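Local structure of intermedilysin (Streptococcus intermedius, 5IMW) at residues Val425-Ala430 with Leu440-Asn445. The protein probably lyses host cells by binding cholesterol-containing membranes and inserting into them as an oligomeric pore. Numbering follows the deposited sequence.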
loop_
_atom_site.group_PDB
_atom_site.type_symbol
_atom_site.label_atom_id
_atom_site.label_comp_id
_atom_site.label_asym_id
_atom_site.label_seq_id
_atom_site.Cartn_x
_atom_site.Cartn_y
_atom_site.Cartn_z
ATOM N N VAL A 425 -14.648 37.589 -1.661
ATOM C CA VAL A 425 -15.319 38.409 -2.661
ATOM C C VAL A 425 -16.610 38.937 -2.055
ATOM O O VAL A 425 -17.566 38.175 -1.858
ATOM C CB VAL A 425 -15.613 37.626 -3.947
ATOM C CG1 VAL A 425 -16.335 38.507 -4.954
ATOM C CG2 VAL A 425 -14.325 37.080 -4.544
ATOM N N LYS A 426 -16.648 40.235 -1.775
ATOM C CA LYS A 426 -17.889 40.930 -1.474
ATOM C C LYS A 426 -18.287 41.729 -2.706
ATOM O O LYS A 426 -17.431 42.310 -3.379
ATOM C CB LYS A 426 -17.739 41.869 -0.275
ATOM C CG LYS A 426 -19.004 42.037 0.560
ATOM C CD LYS A 426 -19.073 43.421 1.213
ATOM C CE LYS A 426 -18.113 43.555 2.387
ATOM N NZ LYS A 426 -17.095 44.622 2.178
ATOM N N VAL A 427 -19.584 41.762 -2.996
ATOM C CA VAL A 427 -20.086 42.459 -4.177
ATOM C C VAL A 427 -21.510 42.912 -3.893
ATOM O O VAL A 427 -22.355 42.110 -3.486
ATOM C CB VAL A 427 -20.019 41.568 -5.437
ATOM C CG1 VAL A 427 -20.800 40.295 -5.245
ATOM C CG2 VAL A 427 -20.494 42.323 -6.678
ATOM N N LEU A 428 -21.770 44.203 -4.091
ATOM C CA LEU A 428 -23.077 44.769 -3.797
ATOM C C LEU A 428 -23.427 45.806 -4.854
ATOM O O LEU A 428 -22.552 46.389 -5.500
ATOM C CB LEU A 428 -23.126 45.403 -2.398
ATOM C CG LEU A 428 -21.997 45.081 -1.417
ATOM C CD1 LEU A 428 -20.782 45.947 -1.692
ATOM C CD2 LEU A 428 -22.467 45.256 0.022
ATOM N N GLY A 429 -24.729 46.027 -5.024
ATOM C CA GLY A 429 -25.221 47.002 -5.978
ATOM C C GLY A 429 -26.134 48.035 -5.352
ATOM O O GLY A 429 -25.876 48.513 -4.243
ATOM N N ALA A 430 -27.203 48.395 -6.059
ATOM C CA ALA A 430 -28.163 49.371 -5.565
ATOM C C ALA A 430 -29.552 48.985 -6.048
ATOM O O ALA A 430 -29.727 48.584 -7.202
ATOM C CB ALA A 430 -27.814 50.790 -6.030
ATOM N N LEU A 440 -26.500 43.232 -1.422
ATOM C CA LEU A 440 -25.628 42.121 -1.784
ATOM C C LEU A 440 -26.207 41.348 -2.966
ATOM O O LEU A 440 -27.428 41.207 -3.089
ATOM C CB LEU A 440 -25.458 41.193 -0.578
ATOM C CG LEU A 440 -24.052 40.733 -0.191
ATOM C CD1 LEU A 440 -23.463 39.898 -1.292
ATOM C CD2 LEU A 440 -23.148 41.918 0.134
ATOM N N ILE A 441 -25.334 40.824 -3.832
ATOM C CA ILE A 441 -25.810 40.024 -4.959
ATOM C C ILE A 441 -25.028 38.721 -5.016
ATOM O O ILE A 441 -25.409 37.788 -5.731
ATOM C CB ILE A 441 -25.703 40.763 -6.307
ATOM C CG1 ILE A 441 -25.417 42.256 -6.144
ATOM C CG2 ILE A 441 -26.989 40.594 -7.112
ATOM C CD1 ILE A 441 -23.954 42.590 -6.222
ATOM N N TYR A 442 -23.947 38.636 -4.244
ATOM C CA TYR A 442 -23.106 37.450 -4.237
ATOM C C TYR A 442 -22.043 37.614 -3.171
ATOM O O TYR A 442 -21.582 38.723 -2.886
ATOM C CB TYR A 442 -22.461 37.191 -5.606
ATOM C CG TYR A 442 -21.532 35.990 -5.680
ATOM C CD1 TYR A 442 -20.197 36.094 -5.308
ATOM C CD2 TYR A 442 -21.980 34.767 -6.164
ATOM C CE1 TYR A 442 -19.341 35.006 -5.392
ATOM C CE2 TYR A 442 -21.132 33.673 -6.255
ATOM C CZ TYR A 442 -19.814 33.798 -5.867
ATOM O OH TYR A 442 -18.971 32.713 -5.960
ATOM N N SER A 443 -21.672 36.484 -2.587
ATOM C CA SER A 443 -20.645 36.442 -1.561
ATOM C C SER A 443 -20.039 35.049 -1.494
ATOM O O SER A 443 -20.772 34.057 -1.440
ATOM C CB SER A 443 -21.222 36.814 -0.198
ATOM O OG SER A 443 -20.192 36.800 0.768
ATOM N N LYS A 444 -18.707 34.993 -1.480
ATOM C CA LYS A 444 -17.963 33.747 -1.323
ATOM C C LYS A 444 -16.680 34.021 -0.548
ATOM O O LYS A 444 -16.225 35.164 -0.446
ATOM C CB LYS A 444 -17.628 33.112 -2.675
ATOM C CG LYS A 444 -17.878 31.614 -2.718
ATOM C CD LYS A 444 -19.341 31.314 -2.999
ATOM C CE LYS A 444 -19.769 29.987 -2.393
ATOM N NZ LYS A 444 -21.126 29.569 -2.847
ATOM N N ASN A 445 -16.084 32.945 -0.022
ATOM C CA ASN A 445 -14.875 33.024 0.792
ATOM C C ASN A 445 -13.916 31.902 0.413
ATOM O O ASN A 445 -14.336 30.804 0.037
ATOM C CB ASN A 445 -15.198 32.935 2.295
ATOM C CG ASN A 445 -16.072 34.076 2.773
ATOM O OD1 ASN A 445 -17.268 34.119 2.486
ATOM N ND2 ASN A 445 -15.481 35.003 3.518
#
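V425 and K444 form a hydrogen-bonded antiparallel pair in a beta hairpin made by strands 420-429 and 439-444. The hairpin belongs to the C-terminal beta-sandwich domain, where 439-444 is an outermost strand of a four-stranded antiparallel sheet. The two short strand segments run antiparallel at 172°. V425 N donates to K444 O at 3.1 Å. The return bond, K444 N to V425 O, is weak. V425 O also accepts a CA-H...O contact from S443.

Further along, I441 N donates to V427 O at 3.3 Å. The strand breaks direction at I441, and this bond holds the bend against the inner strand. On its other edge that strand is bonded to strand 375-386: K426 hydrogen-bonds through its backbone to Y378, and L428 to R376. The K426 ammonium lies outside the hairpin contact. It bonds to Y380 OH and makes a cation-pi contact with Y378.

Apolar side chains meet beside the I441 N to V427 O bond. L428 CD2 meets L440 CD2 at 3.4 Å on the face shared with K426. V427 splays its two methyls on the other face. CG2, anti to the backbone N, meets I441 CD1. CG1 sits near the plane of the Y442 ring, at its edge, and touches Y442 CB at 3.5 Å.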